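Local coordinates for trigger factor (Thermotoga maritima, PDB 2NSC), which probably binds the ribosome through its N-terminal domain and acts as a chaperone and peptidyl-prolyl isomerase through its other two domains, at residues 28-33 / 67-72; 34-39 / 47-52; 61-66 / 94-99. All blocks are in the same frame, centred on the assembly; numbering follows the deposited sequence.

All three contacts belong to the helical part of the ribosome-binding N-terminal domain. Contact 1 pairs helix 21-36 with helix 62-71; contact 2 joins the end of helix 21-36 to the chain entering helix 51-58, and contact 3 joins helix 62-71 to an irregular late segment. Contact 2, about 12 Å from contact 1 between centres, is nested inside the loop that contact 1 closes. Contact 3 is about 11 Å from contact 1; their segments alternate along the chain. Contacts 2 and 3 come in series, about 18 Å apart. Helix packing thus fixes the middle, while a two-bond amide clasp ties the loop carrying the family's ribosome-docking signature, and a looser mixed contact ties the late chain.

Contact 1 of 3, residues 28-33 / 67-72; sequences EDKAVR and LDFLMD
Lys30 and Phe69 meet in a CH-pi contact where helix 21-36 packs beside helix 62-71, backed by two water bridges from the lysine tip. The methylene CB of Lys30 sits over one face of the Phe69 ring, 3.8 Å from the ring centroid and 16° off its normal. The aliphatic chain then runs on past the ring root, bringing Lys30 CD to 3.7 Å from Phe69 CD1. With CG of Phe69 anti to its own carbonyl carbon (chi1 -75°), the ring reaches across to helix 21-36, and CD2 also lies 4.4 Å from Ala31 CB. Beyond CG the lysine is fully extended, which carries its ammonium past the phenyl group. There Lys30 NZ donates at 2.7 Å to a water that in turn donates to Phe69 O. A second water, in plane at the edge of the ring, receives a weak bond from the same ammonium and donates at 2.9 Å to Asp72 OD2, so the opposite charges meet through solvent. Were Phe69 an alanine, the Lys30 methylenes would probably lose their aromatic floor and a gap would be likely to open between the helices. Phe69 also touches Ala27, Leu70 lies against Glu23 and Ala27, and on another side of helix 21-36 Val32 packs against Leu54 of helix 51-58 and Phe62 of helix 62-71.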
loop_
_atom_site.group_PDB
_atom_site.type_symbol
_atom_site.label_atom_id
_atom_site.label_comp_id
_atom_site.label_asym_id
_atom_site.label_seq_id
_atom_site.Cartn_x
_atom_site.Cartn_y
_atom_site.Cartn_z
ATOM N N GLU A 28 3.980 -5.410 -0.520
ATOM C CA GLU A 28 3.628 -6.209 -1.696
ATOM C C GLU A 28 4.031 -7.671 -1.502
ATOM O O GLU A 28 3.256 -8.558 -1.811
ATOM C CB GLU A 28 4.278 -5.645 -2.961
ATOM C CG GLU A 28 3.723 -4.286 -3.392
ATOM C CD GLU A 28 4.329 -3.779 -4.700
ATOM O OE1 GLU A 28 5.338 -3.062 -4.666
ATOM O OE2 GLU A 28 3.800 -4.080 -5.772
ATOM N N ASP A 29 5.241 -7.908 -0.979
ATOM C CA ASP A 29 5.735 -9.257 -0.675
ATOM C C ASP A 29 4.862 -9.980 0.371
ATOM O O ASP A 29 4.632 -11.181 0.257
ATOM C CB ASP A 29 7.181 -9.206 -0.156
ATOM C CG ASP A 29 8.211 -8.928 -1.249
ATOM O OD1 ASP A 29 7.886 -9.104 -2.449
ATOM O OD2 ASP A 29 9.370 -8.555 -0.900
ATOM N N LYS A 30 4.409 -9.269 1.406
ATOM C CA LYS A 30 3.521 -9.885 2.380
ATOM C C LYS A 30 2.214 -10.254 1.691
ATOM O O LYS A 30 1.642 -11.309 1.966
ATOM C CB LYS A 30 3.229 -8.955 3.549
ATOM C CG LYS A 30 4.433 -8.627 4.437
ATOM C CD LYS A 30 4.059 -7.610 5.507
ATOM C CE LYS A 30 5.300 -7.096 6.228
ATOM N NZ LYS A 30 4.930 -6.185 7.361
ATOM N N ALA A 31 1.747 -9.381 0.795
ATOM C CA ALA A 31 0.511 -9.618 0.051
ATOM C C ALA A 31 0.598 -10.883 -0.801
ATOM O O ALA A 31 -0.338 -11.677 -0.838
ATOM C CB ALA A 31 0.169 -8.400 -0.822
ATOM N N VAL A 32 1.725 -11.075 -1.482
ATOM C CA VAL A 32 1.958 -12.296 -2.268
ATOM C C VAL A 32 1.925 -13.534 -1.361
ATOM O O VAL A 32 1.255 -14.518 -1.655
ATOM C CB VAL A 32 3.301 -12.204 -3.061
ATOM C CG1 VAL A 32 3.637 -13.508 -3.719
ATOM C CG2 VAL A 32 3.247 -11.061 -4.090
ATOM N N ARG A 33 2.651 -13.453 -0.253
ATOM C CA ARG A 33 2.710 -14.495 0.772
ATOM C C ARG A 33 1.310 -14.860 1.275
ATOM O O ARG A 33 0.962 -16.028 1.384
ATOM C CB ARG A 33 3.563 -13.971 1.934
ATOM C CG ARG A 33 4.128 -15.004 2.892
ATOM C CD ARG A 33 5.203 -14.333 3.766
ATOM N NE ARG A 33 6.298 -13.925 2.906
ATOM C CZ ARG A 33 6.985 -12.795 2.994
ATOM N NH1 ARG A 33 6.720 -11.880 3.931
ATOM N NH2 ARG A 33 7.954 -12.589 2.112
ATOM N N LEU A 67 -2.068 -2.163 0.740
ATOM C CA LEU A 67 -2.374 -1.159 1.734
ATOM C C LEU A 67 -2.704 -1.787 3.082
ATOM O O LEU A 67 -2.337 -1.228 4.113
ATOM C CB LEU A 67 -3.511 -0.263 1.251
ATOM C CG LEU A 67 -3.107 0.793 0.238
ATOM C CD1 LEU A 67 -4.336 1.226 -0.568
ATOM C CD2 LEU A 67 -2.421 1.982 0.927
ATOM N N ASP A 68 -3.383 -2.941 3.086
ATOM C CA ASP A 68 -3.668 -3.672 4.348
ATOM C C ASP A 68 -2.383 -3.912 5.130
ATOM O O ASP A 68 -2.321 -3.664 6.321
ATOM C CB ASP A 68 -4.304 -5.042 4.088
ATOM C CG ASP A 68 -5.779 -4.956 3.726
ATOM O OD1 ASP A 68 -6.422 -3.924 4.028
ATOM O OD2 ASP A 68 -6.299 -5.928 3.133
ATOM N N PHE A 69 -1.362 -4.424 4.446
ATOM C CA PHE A 69 -0.103 -4.704 5.108
ATOM C C PHE A 69 0.689 -3.445 5.479
ATOM O O PHE A 69 1.415 -3.443 6.475
ATOM C CB PHE A 69 0.721 -5.726 4.320
ATOM C CG PHE A 69 0.195 -7.134 4.455
ATOM C CD1 PHE A 69 0.393 -7.848 5.639
ATOM C CD2 PHE A 69 -0.546 -7.722 3.420
ATOM C CE1 PHE A 69 -0.117 -9.146 5.778
ATOM C CE2 PHE A 69 -1.058 -8.995 3.545
ATOM C CZ PHE A 69 -0.857 -9.716 4.720
ATOM N N LEU A 70 0.547 -2.372 4.706
ATOM C CA LEU A 70 1.168 -1.119 5.107
ATOM C C LEU A 70 0.545 -0.631 6.415
ATOM O O LEU A 70 1.256 -0.172 7.301
ATOM C CB LEU A 70 1.068 -0.049 4.022
ATOM C CG LEU A 70 1.982 -0.170 2.799
ATOM C CD1 LEU A 70 1.568 0.907 1.829
ATOM C CD2 LEU A 70 3.481 -0.038 3.159
ATOM N N MET A 71 -0.777 -0.751 6.520
ATOM C CA MET A 71 -1.519 -0.370 7.715
ATOM C C MET A 71 -0.942 -1.035 8.955
ATOM O O MET A 71 -0.981 -0.459 10.035
ATOM C CB MET A 71 -3.007 -0.723 7.568
ATOM C CG MET A 71 -3.890 0.410 7.068
ATOM S SD MET A 71 -5.585 -0.115 6.595
ATOM C CE MET A 71 -6.083 -1.215 7.935
ATOM N N ASP A 72 -0.370 -2.226 8.792
ATOM C CA ASP A 72 0.208 -2.975 9.917
ATOM C C ASP A 72 1.517 -2.390 10.452
ATOM O O ASP A 72 2.097 -2.929 11.391
ATOM C CB ASP A 72 0.459 -4.450 9.529
ATOM C CG ASP A 72 -0.825 -5.229 9.253
ATOM O OD1 ASP A 72 -1.933 -4.732 9.583
ATOM O OD2 ASP A 72 -0.718 -6.365 8.721
HETATM O O HOH W 1 4.140 -4.172 5.769
HETATM O O HOH W 2 2.038 -7.095 8.685
#

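Contact 2 of 3, residues 34-39 / 47-52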
loop_
_atom_site.group_PDB
_atom_site.type_symbol
_atom_site.label_atom_id
_atom_site.label_comp_id
_atom_site.label_asym_id
_atom_site.label_seq_id
_atom_site.Cartn_x
_atom_site.Cartn_y
_atom_site.Cartn_z
ATOM N N TYR A 34 0.516 -13.840 1.582
ATOM C CA TYR A 34 -0.816 -14.022 2.142
ATOM C C TYR A 34 -1.740 -14.708 1.135
ATOM O O TYR A 34 -2.488 -15.621 1.474
ATOM C CB TYR A 34 -1.375 -12.644 2.517
ATOM C CG TYR A 34 -2.798 -12.662 3.001
ATOM C CD1 TYR A 34 -3.094 -12.893 4.350
ATOM C CD2 TYR A 34 -3.851 -12.405 2.129
ATOM C CE1 TYR A 34 -4.415 -12.903 4.813
ATOM C CE2 TYR A 34 -5.172 -12.407 2.588
ATOM C CZ TYR A 34 -5.443 -12.665 3.926
ATOM O OH TYR A 34 -6.747 -12.678 4.381
ATOM N N LEU A 35 -1.686 -14.241 -0.109
ATOM C CA LEU A 35 -2.530 -14.756 -1.173
ATOM C C LEU A 35 -2.184 -16.195 -1.534
ATOM O O LEU A 35 -3.086 -16.981 -1.834
ATOM C CB LEU A 35 -2.434 -13.866 -2.399
ATOM C CG LEU A 35 -3.194 -12.546 -2.211
ATOM C CD1 LEU A 35 -2.777 -11.518 -3.257
ATOM C CD2 LEU A 35 -4.717 -12.771 -2.230
ATOM N N ASN A 36 -0.895 -16.540 -1.488
ATOM C CA ASN A 36 -0.431 -17.875 -1.863
ATOM C C ASN A 36 -0.728 -18.929 -0.815
ATOM O O ASN A 36 -0.677 -20.130 -1.106
ATOM C CB ASN A 36 1.063 -17.867 -2.188
ATOM C CG ASN A 36 1.337 -17.775 -3.675
ATOM O OD1 ASN A 36 0.790 -18.554 -4.455
ATOM N ND2 ASN A 36 2.202 -16.833 -4.077
ATOM N N GLN A 37 -1.051 -18.487 0.396
ATOM C CA GLN A 37 -1.522 -19.384 1.446
ATOM C C GLN A 37 -3.029 -19.678 1.320
ATOM O O GLN A 37 -3.539 -20.583 1.977
ATOM C CB GLN A 37 -1.272 -18.776 2.831
ATOM C CG GLN A 37 0.188 -18.569 3.244
ATOM C CD GLN A 37 0.329 -17.423 4.266
ATOM O OE1 GLN A 37 -0.626 -16.671 4.518
ATOM N NE2 GLN A 37 1.511 -17.288 4.854
ATOM N N ARG A 38 -3.732 -18.918 0.483
ATOM C CA ARG A 38 -5.195 -18.896 0.491
ATOM C C ARG A 38 -5.875 -19.123 -0.836
ATOM O O ARG A 38 -7.068 -19.408 -0.862
ATOM C CB ARG A 38 -5.692 -17.562 1.021
ATOM C CG ARG A 38 -5.567 -17.429 2.497
ATOM C CD ARG A 38 -5.987 -16.045 2.978
ATOM N NE ARG A 38 -5.954 -15.982 4.443
ATOM C CZ ARG A 38 -4.841 -16.054 5.178
ATOM N NH1 ARG A 38 -3.644 -16.193 4.602
ATOM N NH2 ARG A 38 -4.929 -15.976 6.501
ATOM N N VAL A 39 -5.157 -18.923 -1.934
ATOM C CA VAL A 39 -5.731 -19.169 -3.251
ATOM C C VAL A 39 -4.878 -20.114 -4.081
ATOM O O VAL A 39 -3.655 -20.082 -4.010
ATOM C CB VAL A 39 -6.024 -17.868 -4.044
ATOM C CG1 VAL A 39 -6.541 -16.780 -3.116
ATOM C CG2 VAL A 39 -4.796 -17.384 -4.773
ATOM N N GLY A 47 0.638 -22.438 -3.603
ATOM C CA GLY A 47 1.554 -21.561 -2.859
ATOM C C GLY A 47 2.722 -21.040 -3.691
ATOM O O GLY A 47 3.684 -20.498 -3.150
ATOM N N ARG A 48 2.648 -21.199 -5.013
ATOM C CA ARG A 48 3.780 -20.831 -5.860
ATOM C C ARG A 48 3.432 -19.823 -6.952
ATOM O O ARG A 48 4.144 -19.723 -7.953
ATOM C CB ARG A 48 4.433 -22.084 -6.488
ATOM C CG ARG A 48 4.759 -23.235 -5.510
ATOM C CD ARG A 48 5.920 -22.925 -4.575
ATOM N NE ARG A 48 7.067 -22.412 -5.316
ATOM C CZ ARG A 48 8.047 -23.151 -5.832
ATOM N NH1 ARG A 48 8.068 -24.469 -5.687
ATOM N NH2 ARG A 48 9.026 -22.551 -6.493
ATOM N N ILE A 49 2.346 -19.078 -6.785
ATOM C CA ILE A 49 1.974 -18.103 -7.820
ATOM C C ILE A 49 2.958 -16.914 -7.786
ATOM O O ILE A 49 3.136 -16.300 -6.740
ATOM C CB ILE A 49 0.510 -17.607 -7.676
ATOM C CG1 ILE A 49 -0.468 -18.783 -7.510
ATOM C CG2 ILE A 49 0.126 -16.745 -8.883
ATOM C CD1 ILE A 49 -1.854 -18.388 -6.973
ATOM N N PRO A 50 3.619 -16.608 -8.921
ATOM C CA PRO A 50 4.508 -15.433 -8.947
ATOM C C PRO A 50 3.778 -14.107 -8.659
ATOM O O PRO A 50 2.591 -13.978 -8.986
ATOM C CB PRO A 50 5.075 -15.445 -10.381
ATOM C CG PRO A 50 4.922 -16.861 -10.843
ATOM C CD PRO A 50 3.629 -17.315 -10.212
ATOM N N LYS A 51 4.486 -13.152 -8.046
ATOM C CA LYS A 51 3.960 -11.798 -7.771
ATOM C C LYS A 51 3.318 -11.125 -8.997
ATOM O O LYS A 51 2.229 -10.555 -8.897
ATOM C CB LYS A 51 5.047 -10.887 -7.156
ATOM C CG LYS A 51 4.623 -9.406 -7.018
ATOM C CD LYS A 51 5.387 -8.636 -5.946
ATOM C CE LYS A 51 6.822 -8.374 -6.335
ATOM N NZ LYS A 51 7.493 -7.466 -5.351
ATOM N N ASN A 52 3.996 -11.202 -10.140
ATOM C CA ASN A 52 3.526 -10.606 -11.398
ATOM C C ASN A 52 2.182 -11.117 -11.884
ATOM O O ASN A 52 1.415 -10.391 -12.529
ATOM C CB ASN A 52 4.564 -10.840 -12.493
ATOM C CG ASN A 52 5.802 -10.016 -12.285
ATOM O OD1 ASN A 52 5.745 -8.927 -11.689
ATOM N ND2 ASN A 52 6.939 -10.523 -12.766
HETATM O O HOH W 3 -1.154 -20.512 -4.833
#
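Asn36 meets Gly47 and Ile49 across the base of the loop that joins helix 21-36 to helix 51-58; the loop carries the G-F-R-x-G-x-x-P signature of trigger factors, by which the family docks on the ribosome. The carboxamide of Asn36 grips the backbone of Ile49 at both of its polar groups. OD1 of Asn36 accepts from Ile49 N at 2.9 Å, the donor standing 27° out of the carbonyl plane. In return Asn36 ND2 donates to Ile49 O, also at 2.9 Å; this bond is nearly straight (167° at the hydrogen), lies in the amide plane and uses a lone pair of the carbonyl. The chi1 of Asn36 is -98°, away from the staggered values, which is consistent with the amide being held by its two bonds. A water sits beside this pair: it accepts from Gly47 N at 2.9 Å and lies 2.8 Å from Asn36 OD1 and 2.7 Å from Val39 O. Gly47 comes close enough for its CA to make a CH...O contact of 3.2 Å with Asn36 O. With phi positive at Gly47, any side chain would collide with the carbonyl oxygen of the preceding residue, so only glycine fits comfortably. The apolar part is smaller. Val39 CG2 touches Ile49 CD1 at 3.8 Å, the two side chains crossing at about a right angle, while Ile49 also packs on Ile41, Phe44 and Leu54. Pro50 follows at the N-cap position, right before helix 51-58. A single asparagine amide, pairing with a peptide N-H and C=O much as another strand would, therefore fixes the returning end of the signature loop to the end of helix 21-36.

Contact 3 of 3, residues 61-66 / 94-99; sequences EFQEYT and LKDVTA
Gln63 reaches from helix 62-71 to Leu94 and Asp96 in the irregular late part of the chain, and its amide carries the polar side of this contact. The direct bond is weak: Gln63 NE2 donates to Asp96 OD2 at 3.3 Å with a bent angle of 135°, and the amide and carboxylate planes stand 85° apart. The water-mediated link looks firmer. One water accepts from Gln63 NE2 at 2.9 Å and donates to Leu94 O at 2.7 Å, so the same amide nitrogen serves both the carboxylate and the backbone. OE1 of Gln63 also comes within 3.3 Å of Leu94 O, but both are acceptors and no bond joins them. The glutamine chain is extended beyond CG, which lets the amide span the gap from the helix.

The apolar side belongs to Leu94. With CG anti to the backbone N (chi1 -168°) the branch point faces the helix, and its two methyls meet different partners: CD1 rests on Thr66 CG2 at 3.8 Å, while CD2 lies 3.9 Å from Gln63 CD. Thr66 in turn touches Glu28 of helix 21-36.

Nearby, Glu64 makes a salt bridge with Arg92, a second tie between helix 62-71 and the approach to segment 94-99. With one weak bond, one water and a leucine as its means, the contact ties the start of segment 94-99, at Leu94 and Asp96, to the helix, which probably leaves the chain beyond it only loosely held.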
loop_
_atom_site.group_PDB
_atom_site.type_symbol
_atom_site.label_atom_id
_atom_site.label_comp_id
_atom_site.label_asym_id
_atom_site.label_seq_id
_atom_site.Cartn_x
_atom_site.Cartn_y
_atom_site.Cartn_z
ATOM N N GLU A 61 -7.202 -4.494 -7.316
ATOM C CA GLU A 61 -7.485 -5.112 -6.027
ATOM C C GLU A 61 -6.212 -5.519 -5.284
ATOM O O GLU A 61 -6.228 -5.626 -4.060
ATOM C CB GLU A 61 -8.397 -6.331 -6.194
ATOM C CG GLU A 61 -9.320 -6.570 -5.002
ATOM C CD GLU A 61 -10.013 -7.942 -4.994
ATOM O OE1 GLU A 61 -10.303 -8.505 -6.090
ATOM O OE2 GLU A 61 -10.264 -8.460 -3.867
ATOM N N PHE A 62 -5.116 -5.745 -6.016
ATOM C CA PHE A 62 -3.854 -6.127 -5.388
ATOM C C PHE A 62 -3.365 -5.026 -4.456
ATOM O O PHE A 62 -2.823 -5.324 -3.392
ATOM C CB PHE A 62 -2.764 -6.483 -6.406
ATOM C CG PHE A 62 -1.482 -6.985 -5.765
ATOM C CD1 PHE A 62 -1.318 -8.351 -5.471
ATOM C CD2 PHE A 62 -0.453 -6.099 -5.437
ATOM C CE1 PHE A 62 -0.165 -8.834 -4.861
ATOM C CE2 PHE A 62 0.721 -6.566 -4.819
ATOM C CZ PHE A 62 0.872 -7.940 -4.532
ATOM N N GLN A 63 -3.569 -3.769 -4.863
ATOM C CA GLN A 63 -3.219 -2.591 -4.065
ATOM C C GLN A 63 -3.897 -2.579 -2.703
ATOM O O GLN A 63 -3.330 -2.086 -1.735
ATOM C CB GLN A 63 -3.669 -1.300 -4.759
ATOM C CG GLN A 63 -3.018 -0.937 -6.053
ATOM C CD GLN A 63 -3.440 0.457 -6.496
ATOM O OE1 GLN A 63 -4.168 1.174 -5.777
ATOM N NE2 GLN A 63 -2.964 0.866 -7.669
ATOM N N GLU A 64 -5.144 -3.056 -2.654
ATOM C CA GLU A 64 -5.908 -3.104 -1.407
ATOM C C GLU A 64 -5.189 -3.968 -0.377
ATOM O O GLU A 64 -5.090 -3.587 0.793
ATOM C CB GLU A 64 -7.316 -3.646 -1.652
ATOM C CG GLU A 64 -8.169 -2.748 -2.550
ATOM C CD GLU A 64 -8.203 -1.281 -2.078
ATOM O OE1 GLU A 64 -8.379 -1.017 -0.857
ATOM O OE2 GLU A 64 -8.061 -0.388 -2.948
ATOM N N TYR A 65 -4.684 -5.117 -0.829
ATOM C CA TYR A 65 -3.905 -6.022 0.022
ATOM C C TYR A 65 -2.585 -5.383 0.420
ATOM O O TYR A 65 -2.152 -5.481 1.575
ATOM C CB TYR A 65 -3.684 -7.376 -0.674
ATOM C CG TYR A 65 -4.900 -8.291 -0.633
ATOM C CD1 TYR A 65 -5.355 -8.825 0.590
ATOM C CD2 TYR A 65 -5.618 -8.609 -1.806
ATOM C CE1 TYR A 65 -6.483 -9.679 0.654
ATOM C CE2 TYR A 65 -6.775 -9.462 -1.743
ATOM C CZ TYR A 65 -7.185 -9.990 -0.509
ATOM O OH TYR A 65 -8.287 -10.825 -0.414
ATOM N N THR A 66 -1.956 -4.702 -0.538
ATOM C CA THR A 66 -0.735 -3.950 -0.245
ATOM C C THR A 66 -0.974 -2.908 0.844
ATOM O O THR A 66 -0.192 -2.806 1.788
ATOM C CB THR A 66 -0.104 -3.320 -1.505
ATOM O OG1 THR A 66 0.167 -4.358 -2.460
ATOM C CG2 THR A 66 1.214 -2.639 -1.162
ATOM N N LEU A 94 -2.980 4.421 -2.743
ATOM C CA LEU A 94 -1.738 3.958 -3.352
ATOM C C LEU A 94 -1.702 4.391 -4.822
ATOM O O LEU A 94 -2.655 4.152 -5.550
ATOM C CB LEU A 94 -1.593 2.443 -3.231
ATOM C CG LEU A 94 -0.205 1.867 -3.567
ATOM C CD1 LEU A 94 0.052 0.618 -2.784
ATOM C CD2 LEU A 94 -0.047 1.578 -5.034
ATOM N N LYS A 95 -0.610 5.039 -5.242
ATOM C CA LYS A 95 -0.416 5.436 -6.655
ATOM C C LYS A 95 0.784 4.687 -7.223
ATOM O O LYS A 95 1.909 4.821 -6.712
ATOM C CB LYS A 95 -0.146 6.940 -6.790
ATOM C CG LYS A 95 -1.160 7.872 -6.122
ATOM C CD LYS A 95 -2.523 7.694 -6.732
ATOM C CE LYS A 95 -3.544 8.625 -6.112
ATOM N NZ LYS A 95 -4.893 8.275 -6.636
ATOM N N ASP A 96 0.557 3.904 -8.275
ATOM C CA ASP A 96 1.649 3.178 -8.917
ATOM C C ASP A 96 2.641 4.146 -9.549
ATOM O O ASP A 96 2.338 5.328 -9.762
ATOM C CB ASP A 96 1.125 2.210 -9.978
ATOM C CG ASP A 96 0.446 0.987 -9.377
ATOM O OD1 ASP A 96 0.976 0.399 -8.388
ATOM O OD2 ASP A 96 -0.622 0.599 -9.913
ATOM N N VAL A 97 3.828 3.629 -9.848
ATOM C CA VAL A 97 4.851 4.408 -10.487
ATOM C C VAL A 97 4.246 5.008 -11.753
ATOM O O VAL A 97 3.414 4.391 -12.420
ATOM C CB VAL A 97 6.107 3.564 -10.820
ATOM C CG1 VAL A 97 5.770 2.408 -11.812
ATOM C CG2 VAL A 97 7.238 4.471 -11.362
ATOM N N THR A 98 4.631 6.241 -12.037
ATOM C CA THR A 98 4.128 6.920 -13.223
ATOM C C THR A 98 5.189 7.813 -13.850
ATOM O O THR A 98 6.124 8.230 -13.193
ATOM C CB THR A 98 2.816 7.715 -12.929
ATOM O OG1 THR A 98 2.280 8.197 -14.168
ATOM C CG2 THR A 98 3.070 8.884 -11.973
ATOM N N ALA A 99 5.028 8.090 -15.134
ATOM C CA ALA A 99 5.975 8.920 -15.860
ATOM C C ALA A 99 5.274 9.665 -16.989
ATOM O O ALA A 99 4.308 9.169 -17.576
ATOM C CB ALA A 99 7.131 8.082 -16.382
HETATM O O HOH W 4 -3.890 3.611 -7.901
#